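Local coordinates for protein 2-aminomuconate 6-semialdehyde dehydrogenase (Burkholderia cenocepacia, PDB 4U3W) that probably catalyses the NAD(P)+-dependent oxidation of 2-aminomuconate 6-semialdehyde to 2-aminomuconate, at residues 65-76 / 187-195; 152-163 / 494-505. All coordinates share one frame; numbering follows the deposited sequence.

In the fold
From the N terminus the chain first forms helix 58-76, whose C-terminal part is met in contact 1 by the end of helix 175-188 and the start of strand 192-196, after 110 intervening residues. Inside that loop runs strand 153-169, and its first part, already paired with strand 141-147, gains a second neighbour at the C terminus, where strand 495-503 closes contact 2 across 330 residues. The two closures therefore cross rather than nest. Contact 1 lays a helix against the Rossmann-like sheet, while contact 2 builds the long arm that leaves that sheet and reaches other subunits. They meet where Asn191 ND2 approaches Tyr494 O, a probable hydrogen bond, and where strands 153-169 and 192-196 lie side by side.

Contact 1: residues 65-76 / 187-195; sequences VQAAHAAQKAGW and LAMGNCVVA
Leu187 opens the contact by placing its carbonyl O 3.7 Å from Trp76 CZ2, at the C-terminal end of helix 175-188. That helix ends in a Schellman motif, with Gly190 at positive phi as its C-prime residue, and the chain then turns into strand 192-195 of the Rossmann-like sheet of the aldehyde dehydrogenase fold. Helix 65-76 runs nearly antiparallel to this strand, their axes 7.9 Å apart.

At the turn, Gly190 O takes a hydrogen bond of 2.9 Å from Gln72 NE2, received on a lone pair in the carbonyl plane. Gln72 reaches it through a side chain that folds about its CB-CG bond (chi2 -71°), which brings the amide round to the strand. Next along, Asn191 O receives a weak, strongly bent bond from Trp76 NE1, while the Asn191 side chain turns away from the helix to Tyr494 and Gly164. The indole can lie beside the turn because its CG is anti to the backbone N (chi1 -179°).

Cys192 has the most extensive contact with the helix. Its CB packs against Ala68 CB at 3.8 Å, and its SG lies 3.7 Å from Ala71 CB and sits obliquely to the Trp76 ring. Val194 follows on the same side of the strand, with CG2 4.0 Å from Ala68 CB and also close to Val65; small alanines thus let the helix settle on the strand. One amide group serves both turn and strand: the second N-H of Gln72 NE2 points almost straight at Cys192 SG, 3.3 Å away and within 4° of the amide plane.

Contact 2: residues 152-163 / 494-505; sequences SELINYVTRKPL and YSELTNVCVRIA. With MG (magnesium ion), chain E.
Tyr157 and Val500 form a tight centre of this antiparallel strand pair. Val500 CB sits over one face of the phenol ring in a CH-pi contact, 4.0 Å from the centroid. The ring is brought alongside its neighbour by chi1 of 53°, which sets CG between the backbone N and the carbonyl carbon. On the other face of the sheet, Asn499 ND2 donates to Asn156 OD1 at 3.2 Å, the two amide planes 12° apart; Thr146 OG1 and Phe144 O hold Asn156 ND2, whereas Asn499 OD1 is buried without a polar partner.

The C-terminal end is more exposed. A classic beta bulge sets Ile504 and Ala505 both opposite Glu153. Arg503 grips the terminal carboxylate side-on: NE hydrogen-bonds Ala505 O at 3.0 Å, and NH2 makes a salt bridge to Ala505 OXT at 3.1 Å. Glu153 N reaches the same Ala505 O from the opposite face of its plane. At the far end Ser495 O binds magnesium at 2.0 Å, with two waters and Asp492 O.

Strand 141-147 flanks strand 153-169 in this oligomerisation arm of the aldehyde dehydrogenase fold, residues 499-502 pair in parallel with a second subunit's strand, and at the base Tyr494 packs on helix 175-188.

Contact 1: residues 65-76 / 187-195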
loop_
_atom_site.group_PDB
_atom_site.type_symbol
_atom_site.label_atom_id
_atom_site.label_comp_id
_atom_site.label_asym_id
_atom_site.label_seq_id
_atom_site.Cartn_x
_atom_site.Cartn_y
_atom_site.Cartn_z
ATOM N N VAL A 65 8.382 35.521 -3.510
ATOM C CA VAL A 65 7.210 34.777 -3.063
ATOM C C VAL A 65 5.969 35.110 -3.909
ATOM O O VAL A 65 5.171 34.207 -4.295
ATOM C CB VAL A 65 6.935 35.058 -1.562
ATOM C CG1 VAL A 65 5.683 34.297 -1.106
ATOM C CG2 VAL A 65 8.162 34.618 -0.739
ATOM N N GLN A 66 5.810 36.393 -4.247
ATOM C CA GLN A 66 4.644 36.762 -5.031
ATOM C C GLN A 66 4.741 36.196 -6.457
ATOM O O GLN A 66 3.720 35.881 -7.028
ATOM C CB GLN A 66 4.469 38.298 -5.081
ATOM C CG GLN A 66 4.342 38.966 -3.673
ATOM C CD GLN A 66 3.420 38.218 -2.697
ATOM O OE1 GLN A 66 2.402 37.659 -3.077
ATOM N NE2 GLN A 66 3.806 38.191 -1.432
ATOM N N ALA A 67 5.953 36.153 -7.031
ATOM C CA ALA A 67 6.171 35.569 -8.362
ATOM C C ALA A 67 5.811 34.078 -8.357
ATOM O O ALA A 67 5.212 33.564 -9.314
ATOM C CB ALA A 67 7.630 35.740 -8.822
ATOM N N ALA A 68 6.195 33.412 -7.275
ATOM C CA ALA A 68 5.912 31.969 -7.106
ATOM C C ALA A 68 4.414 31.759 -7.005
ATOM O O ALA A 68 3.867 30.853 -7.635
ATOM C CB ALA A 68 6.648 31.406 -5.857
ATOM N N HIS A 69 3.736 32.624 -6.240
ATOM C CA HIS A 69 2.284 32.516 -6.129
ATOM C C HIS A 69 1.550 32.775 -7.432
ATOM O O HIS A 69 0.561 32.080 -7.754
ATOM C CB HIS A 69 1.746 33.441 -5.035
ATOM C CG HIS A 69 1.624 32.740 -3.720
ATOM N ND1 HIS A 69 0.703 31.739 -3.497
ATOM C CD2 HIS A 69 2.363 32.828 -2.588
ATOM C CE1 HIS A 69 0.854 31.264 -2.272
ATOM N NE2 HIS A 69 1.852 31.908 -1.699
ATOM N N ALA A 70 2.012 33.767 -8.187
ATOM C CA ALA A 70 1.406 34.027 -9.495
ATOM C C ALA A 70 1.615 32.829 -10.450
ATOM O O ALA A 70 0.728 32.478 -11.218
ATOM C CB ALA A 70 1.966 35.322 -10.098
ATOM N N ALA A 71 2.787 32.200 -10.386
ATOM C CA ALA A 71 3.103 31.051 -11.250
ATOM C C ALA A 71 2.232 29.821 -10.942
ATOM O O ALA A 71 1.880 29.030 -11.842
ATOM C CB ALA A 71 4.633 30.713 -11.129
ATOM N N GLN A 72 1.875 29.638 -9.674
ATOM C CA GLN A 72 0.873 28.630 -9.336
ATOM C C GLN A 72 -0.425 28.806 -10.172
ATOM O O GLN A 72 -0.873 27.896 -10.893
ATOM C CB GLN A 72 0.519 28.720 -7.845
ATOM C CG GLN A 72 1.490 28.021 -6.932
ATOM C CD GLN A 72 1.406 26.473 -7.050
ATOM O OE1 GLN A 72 0.498 25.862 -6.532
ATOM N NE2 GLN A 72 2.397 25.859 -7.714
ATOM N N LYS A 73 -1.003 29.997 -10.097
ATOM C CA LYS A 73 -2.269 30.254 -10.761
ATOM C C LYS A 73 -2.103 30.357 -12.281
ATOM O O LYS A 73 -3.048 30.133 -13.018
ATOM C CB LYS A 73 -2.910 31.537 -10.194
ATOM C CG LYS A 73 -2.949 31.534 -8.670
ATOM C CD LYS A 73 -3.515 32.817 -8.093
ATOM C CE LYS A 73 -2.689 33.258 -6.867
ATOM N NZ LYS A 73 -2.975 34.655 -6.412
ATOM N N ALA A 74 -0.916 30.709 -12.764
ATOM C CA ALA A 74 -0.737 30.813 -14.205
ATOM C C ALA A 74 -0.669 29.431 -14.858
ATOM O O ALA A 74 -0.550 29.331 -16.084
ATOM C CB ALA A 74 0.497 31.600 -14.552
ATOM N N GLY A 75 -0.732 28.371 -14.059
ATOM C CA GLY A 75 -0.929 27.064 -14.645
ATOM C C GLY A 75 -0.001 25.958 -14.175
ATOM O O GLY A 75 -0.236 24.801 -14.480
ATOM N N TRP A 76 1.049 26.298 -13.447
ATOM C CA TRP A 76 1.961 25.259 -12.947
ATOM C C TRP A 76 1.211 24.336 -12.010
ATOM O O TRP A 76 1.498 23.120 -11.925
ATOM C CB TRP A 76 3.157 25.864 -12.220
ATOM C CG TRP A 76 4.136 24.779 -11.720
ATOM C CD1 TRP A 76 4.318 24.376 -10.435
ATOM C CD2 TRP A 76 5.006 23.959 -12.525
ATOM N NE1 TRP A 76 5.282 23.371 -10.372
ATOM C CE2 TRP A 76 5.736 23.118 -11.640
ATOM C CE3 TRP A 76 5.286 23.894 -13.901
ATOM C CZ2 TRP A 76 6.710 22.201 -12.088
ATOM C CZ3 TRP A 76 6.270 22.982 -14.348
ATOM C CH2 TRP A 76 6.966 22.153 -13.435
ATOM N N LEU A 187 9.081 20.356 -6.806
ATOM C CA LEU A 187 8.613 20.616 -8.167
ATOM C C LEU A 187 7.784 19.419 -8.663
ATOM O O LEU A 187 6.828 19.591 -9.429
ATOM C CB LEU A 187 9.770 20.887 -9.117
ATOM C CG LEU A 187 10.578 22.174 -8.878
ATOM C CD1 LEU A 187 11.744 22.249 -9.856
ATOM C CD2 LEU A 187 9.694 23.460 -9.025
ATOM N N ALA A 188 8.182 18.217 -8.249
ATOM C CA ALA A 188 7.469 16.995 -8.685
ATOM C C ALA A 188 5.988 17.023 -8.285
ATOM O O ALA A 188 5.107 16.520 -9.014
ATOM C CB ALA A 188 8.176 15.734 -8.066
ATOM N N MET A 189 5.713 17.573 -7.098
ATOM C CA MET A 189 4.342 17.649 -6.608
ATOM C C MET A 189 3.604 18.932 -7.060
ATOM O O MET A 189 2.498 19.179 -6.608
ATOM C CB MET A 189 4.278 17.582 -5.078
ATOM C CG MET A 189 4.855 16.383 -4.465
ATOM S SD MET A 189 4.547 14.812 -5.384
ATOM C CE MET A 189 2.810 14.577 -5.143
ATOM N N GLY A 190 4.185 19.676 -7.982
ATOM C CA GLY A 190 3.474 20.757 -8.633
ATOM C C GLY A 190 3.534 22.043 -7.850
ATOM O O GLY A 190 2.746 22.964 -8.127
ATOM N N ASN A 191 4.441 22.119 -6.861
ATOM C CA ASN A 191 4.653 23.409 -6.153
ATOM C C ASN A 191 5.545 24.358 -6.914
ATOM O O ASN A 191 6.365 23.916 -7.733
ATOM C CB ASN A 191 5.304 23.207 -4.782
ATOM C CG ASN A 191 4.541 22.261 -3.911
ATOM O OD1 ASN A 191 3.531 22.646 -3.308
ATOM N ND2 ASN A 191 5.019 20.995 -3.815
ATOM N N CYS A 192 5.460 25.658 -6.592
ATOM C CA CYS A 192 6.533 26.552 -6.937
ATOM C C CYS A 192 7.509 26.658 -5.754
ATOM O O CYS A 192 7.183 26.318 -4.614
ATOM C CB CYS A 192 5.990 27.966 -7.304
ATOM S SG CYS A 192 4.880 27.788 -8.797
ATOM N N VAL A 193 8.701 27.174 -6.018
ATOM C CA VAL A 193 9.792 27.125 -5.040
ATOM C C VAL A 193 10.480 28.520 -4.900
ATOM O O VAL A 193 10.737 29.169 -5.899
ATOM C CB VAL A 193 10.830 26.053 -5.485
ATOM C CG1 VAL A 193 12.186 26.271 -4.857
ATOM C CG2 VAL A 193 10.294 24.601 -5.241
ATOM N N VAL A 194 10.798 28.922 -3.680
ATOM C CA VAL A 194 11.688 30.025 -3.395
ATOM C C VAL A 194 12.789 29.435 -2.522
ATOM O O VAL A 194 12.519 28.977 -1.407
ATOM C CB VAL A 194 11.001 31.177 -2.638
ATOM C CG1 VAL A 194 12.063 32.295 -2.253
ATOM C CG2 VAL A 194 9.887 31.764 -3.485
ATOM N N ALA A 195 14.006 29.403 -3.064
ATOM C CA ALA A 195 15.071 28.650 -2.446
ATOM C C ALA A 195 16.265 29.528 -2.126
ATOM O O ALA A 195 16.749 30.256 -2.977
ATOM C CB ALA A 195 15.520 27.505 -3.361
#

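Contact 2: residues 152-163 / 494-505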
loop_
_atom_site.group_PDB
_atom_site.type_symbol
_atom_site.label_atom_id
_atom_site.label_comp_id
_atom_site.label_asym_id
_atom_site.label_seq_id
_atom_site.Cartn_x
_atom_site.Cartn_y
_atom_site.Cartn_z
ATOM N N SER A 152 -27.172 4.861 4.074
ATOM C CA SER A 152 -26.616 5.483 2.873
ATOM C C SER A 152 -25.217 4.947 2.548
ATOM O O SER A 152 -24.543 4.404 3.429
ATOM C CB SER A 152 -26.574 7.002 3.035
ATOM O OG SER A 152 -25.809 7.368 4.161
ATOM N N GLU A 153 -24.774 5.129 1.300
ATOM C CA GLU A 153 -23.441 4.660 0.906
ATOM C C GLU A 153 -22.675 5.806 0.269
ATOM O O GLU A 153 -23.244 6.667 -0.421
ATOM C CB GLU A 153 -23.490 3.438 -0.057
ATOM C CG GLU A 153 -22.046 2.853 -0.336
ATOM C CD GLU A 153 -21.982 1.663 -1.314
ATOM O OE1 GLU A 153 -23.058 1.114 -1.669
ATOM O OE2 GLU A 153 -20.845 1.316 -1.756
ATOM N N LEU A 154 -21.379 5.847 0.542
ATOM C CA LEU A 154 -20.562 6.944 0.052
ATOM C C LEU A 154 -19.280 6.351 -0.448
ATOM O O LEU A 154 -18.863 5.288 0.011
ATOM C CB LEU A 154 -20.294 7.989 1.142
ATOM C CG LEU A 154 -21.532 8.481 1.899
ATOM C CD1 LEU A 154 -21.776 7.724 3.219
ATOM C CD2 LEU A 154 -21.413 9.989 2.079
ATOM N N ILE A 155 -18.652 7.022 -1.397
ATOM C CA ILE A 155 -17.317 6.647 -1.780
ATOM C C ILE A 155 -16.361 7.768 -1.354
ATOM O O ILE A 155 -16.741 8.962 -1.351
ATOM C CB ILE A 155 -17.210 6.370 -3.304
ATOM C CG1 ILE A 155 -17.626 7.589 -4.127
ATOM C CG2 ILE A 155 -18.105 5.152 -3.681
ATOM C CD1 ILE A 155 -17.439 7.398 -5.636
ATOM N N ASN A 156 -15.145 7.390 -0.976
ATOM C CA ASN A 156 -14.097 8.328 -0.605
ATOM C C ASN A 156 -12.898 8.112 -1.480
ATOM O O ASN A 156 -12.492 6.963 -1.686
ATOM C CB ASN A 156 -13.628 8.139 0.851
ATOM C CG ASN A 156 -14.751 8.214 1.866
ATOM O OD1 ASN A 156 -14.962 9.272 2.519
ATOM N ND2 ASN A 156 -15.460 7.087 2.053
ATOM N N TYR A 157 -12.307 9.173 -2.011
ATOM C CA TYR A 157 -10.976 8.974 -2.532
ATOM C C TYR A 157 -10.047 10.140 -2.163
ATOM O O TYR A 157 -10.499 11.303 -1.984
ATOM C CB TYR A 157 -11.018 8.760 -4.043
ATOM C CG TYR A 157 -11.775 9.875 -4.749
ATOM C CD1 TYR A 157 -13.144 9.769 -5.001
ATOM C CD2 TYR A 157 -11.106 10.986 -5.192
ATOM C CE1 TYR A 157 -13.854 10.845 -5.641
ATOM C CE2 TYR A 157 -11.800 12.069 -5.872
ATOM C CZ TYR A 157 -13.165 11.963 -6.096
ATOM O OH TYR A 157 -13.796 13.022 -6.763
ATOM N N VAL A 158 -8.756 9.825 -2.033
ATOM C CA VAL A 158 -7.819 10.810 -1.537
ATOM C C VAL A 158 -7.004 11.437 -2.652
ATOM O O VAL A 158 -6.291 10.734 -3.343
ATOM C CB VAL A 158 -6.866 10.198 -0.497
ATOM C CG1 VAL A 158 -5.901 11.306 0.006
ATOM C CG2 VAL A 158 -7.698 9.644 0.639
ATOM N N THR A 159 -7.177 12.750 -2.874
ATOM C CA THR A 159 -6.454 13.474 -3.914
ATOM C C THR A 159 -5.291 14.261 -3.294
ATOM O O THR A 159 -5.264 14.495 -2.086
ATOM C CB THR A 159 -7.353 14.466 -4.673
ATOM O OG1 THR A 159 -7.720 15.559 -3.803
ATOM C CG2 THR A 159 -8.615 13.761 -5.190
ATOM N N ARG A 160 -4.310 14.640 -4.114
ATOM C CA ARG A 160 -3.156 15.443 -3.659
ATOM C C ARG A 160 -3.103 16.619 -4.599
ATOM O O ARG A 160 -3.342 16.461 -5.811
ATOM C CB ARG A 160 -1.858 14.640 -3.711
ATOM C CG ARG A 160 -1.744 13.482 -2.701
ATOM C CD ARG A 160 -0.260 13.061 -2.655
ATOM N NE ARG A 160 0.042 11.872 -1.862
ATOM C CZ ARG A 160 0.486 10.718 -2.382
ATOM N NH1 ARG A 160 0.670 10.604 -3.694
ATOM N NH2 ARG A 160 0.744 9.665 -1.601
ATOM N N LYS A 161 -2.895 17.816 -4.060
ATOM C CA LYS A 161 -2.638 18.947 -4.899
ATOM C C LYS A 161 -1.383 19.617 -4.267
ATOM O O LYS A 161 -1.033 19.311 -3.119
ATOM C CB LYS A 161 -3.886 19.909 -4.988
ATOM C CG LYS A 161 -4.402 20.469 -3.654
ATOM C CD LYS A 161 -5.551 21.597 -3.795
ATOM C CE LYS A 161 -6.877 20.979 -4.245
ATOM N NZ LYS A 161 -7.359 19.940 -3.295
ATOM N N PRO A 162 -0.720 20.511 -4.991
ATOM C CA PRO A 162 0.450 21.147 -4.368
ATOM C C PRO A 162 0.082 21.902 -3.066
ATOM O O PRO A 162 -1.048 22.445 -3.031
ATOM C CB PRO A 162 0.896 22.160 -5.428
ATOM C CG PRO A 162 0.169 21.830 -6.700
ATOM C CD PRO A 162 -1.050 21.080 -6.318
ATOM N N LEU A 163 0.977 21.960 -2.058
ATOM C CA LEU A 163 0.859 22.973 -0.967
ATOM C C LEU A 163 0.785 24.404 -1.509
ATOM O O LEU A 163 -0.007 25.234 -1.035
ATOM C CB LEU A 163 2.036 22.892 0.001
ATOM C CG LEU A 163 2.211 21.706 0.947
ATOM C CD1 LEU A 163 3.481 21.849 1.798
ATOM C CD2 LEU A 163 1.003 21.679 1.854
ATOM N N TYR A 494 4.934 17.391 0.423
ATOM C CA TYR A 494 4.876 18.478 -0.534
ATOM C C TYR A 494 3.497 18.632 -1.212
ATOM O O TYR A 494 3.400 19.348 -2.222
ATOM C CB TYR A 494 5.967 18.296 -1.592
ATOM C CG TYR A 494 7.365 18.442 -0.996
ATOM C CD1 TYR A 494 7.938 19.713 -0.786
ATOM C CD2 TYR A 494 8.100 17.316 -0.623
ATOM C CE1 TYR A 494 9.208 19.844 -0.218
ATOM C CE2 TYR A 494 9.367 17.427 -0.066
ATOM C CZ TYR A 494 9.927 18.678 0.129
ATOM O OH TYR A 494 11.172 18.768 0.687
ATOM N N SER A 495 2.472 17.952 -0.673
ATOM C CA SER A 495 1.087 18.041 -1.156
ATOM C C SER A 495 0.078 18.309 -0.037
ATOM O O SER A 495 0.288 17.858 1.095
ATOM C CB SER A 495 0.650 16.737 -1.851
ATOM O OG SER A 495 1.354 16.555 -3.046
ATOM N N GLU A 496 -1.050 18.945 -0.375
ATOM C CA GLU A 496 -2.192 18.896 0.544
ATOM C C GLU A 496 -3.049 17.671 0.140
ATOM O O GLU A 496 -3.409 17.541 -1.032
ATOM C CB GLU A 496 -3.050 20.176 0.516
ATOM C CG GLU A 496 -2.543 21.361 1.461
ATOM C CD GLU A 496 -2.463 21.059 3.012
ATOM O OE1 GLU A 496 -2.953 20.050 3.515
ATOM O OE2 GLU A 496 -1.880 21.876 3.741
ATOM N N LEU A 497 -3.323 16.786 1.101
ATOM C CA LEU A 497 -4.246 15.657 0.905
ATOM C C LEU A 497 -5.666 16.174 1.046
ATOM O O LEU A 497 -5.957 16.877 2.023
ATOM C CB LEU A 497 -4.036 14.566 1.941
ATOM C CG LEU A 497 -2.934 13.568 1.646
ATOM C CD1 LEU A 497 -1.605 14.299 1.426
ATOM C CD2 LEU A 497 -2.855 12.502 2.765
ATOM N N THR A 498 -6.535 15.794 0.120
ATOM C CA THR A 498 -7.951 16.068 0.285
ATOM C C THR A 498 -8.714 14.758 0.180
ATOM O O THR A 498 -8.514 14.013 -0.770
ATOM C CB THR A 498 -8.502 17.062 -0.778
ATOM O OG1 THR A 498 -7.809 18.307 -0.677
ATOM C CG2 THR A 498 -10.091 17.310 -0.576
ATOM N N ASN A 499 -9.517 14.462 1.184
ATOM C CA ASN A 499 -10.452 13.351 1.095
ATOM C C ASN A 499 -11.771 13.868 0.475
ATOM O O ASN A 499 -12.380 14.795 1.021
ATOM C CB ASN A 499 -10.685 12.731 2.472
ATOM C CG ASN A 499 -11.534 11.456 2.401
ATOM O OD1 ASN A 499 -11.156 10.480 1.748
ATOM N ND2 ASN A 499 -12.689 11.472 3.053
ATOM N N VAL A 500 -12.128 13.345 -0.694
ATOM C CA VAL A 500 -13.368 13.686 -1.375
ATOM C C VAL A 500 -14.379 12.560 -1.103
ATOM O O VAL A 500 -14.110 11.383 -1.435
ATOM C CB VAL A 500 -13.188 13.881 -2.883
ATOM C CG1 VAL A 500 -14.556 14.070 -3.604
ATOM C CG2 VAL A 500 -12.178 14.988 -3.193
ATOM N N CYS A 501 -15.495 12.925 -0.463
ATOM C CA CYS A 501 -16.486 11.998 0.026
ATOM C C CYS A 501 -17.818 12.237 -0.681
ATOM O O CYS A 501 -18.448 13.262 -0.462
ATOM C CB CYS A 501 -16.649 12.149 1.555
ATOM S SG CYS A 501 -17.793 10.979 2.318
ATOM N N VAL A 502 -18.246 11.275 -1.510
ATOM C CA VAL A 502 -19.370 11.449 -2.406
ATOM C C VAL A 502 -20.517 10.486 -2.062
ATOM O O VAL A 502 -20.335 9.256 -2.089
ATOM C CB VAL A 502 -18.971 11.189 -3.910
ATOM C CG1 VAL A 502 -20.173 11.363 -4.807
ATOM C CG2 VAL A 502 -17.776 12.081 -4.365
ATOM N N ARG A 503 -21.695 11.025 -1.758
ATOM C CA ARG A 503 -22.844 10.159 -1.477
ATOM C C ARG A 503 -23.302 9.527 -2.784
ATOM O O ARG A 503 -23.366 10.234 -3.782
ATOM C CB ARG A 503 -23.990 10.949 -0.823
ATOM C CG ARG A 503 -25.180 10.033 -0.551
ATOM C CD ARG A 503 -26.276 10.695 0.288
ATOM N NE ARG A 503 -27.337 9.698 0.495
ATOM C CZ ARG A 503 -28.604 9.964 0.841
ATOM N NH1 ARG A 503 -29.011 11.211 1.067
ATOM N NH2 ARG A 503 -29.458 8.947 0.973
ATOM N N ILE A 504 -23.556 8.214 -2.832
ATOM C CA ILE A 504 -24.025 7.642 -4.094
ATOM C C ILE A 504 -25.383 6.933 -3.908
ATOM O O ILE A 504 -26.006 6.517 -4.888
ATOM C CB ILE A 504 -23.000 6.647 -4.725
ATOM C CG1 ILE A 504 -22.743 5.453 -3.806
ATOM C CG2 ILE A 504 -21.655 7.396 -5.012
ATOM C CD1 ILE A 504 -21.958 4.242 -4.456
ATOM N N ALA A 505 -25.795 6.752 -2.658
ATOM C CA ALA A 505 -27.061 6.104 -2.330
ATOM C C ALA A 505 -27.481 6.471 -0.919
ATOM O O ALA A 505 -26.666 6.877 -0.082
ATOM C CB ALA A 505 -26.960 4.592 -2.478
ATOM O OXT ALA A 505 -28.664 6.367 -0.597
HETATM MG MG MG E . 0.714 17.205 2.929
HETATM O O HOH W 1 -1.688 17.652 3.602
HETATM O O HOH W 2 2.170 18.499 4.098
#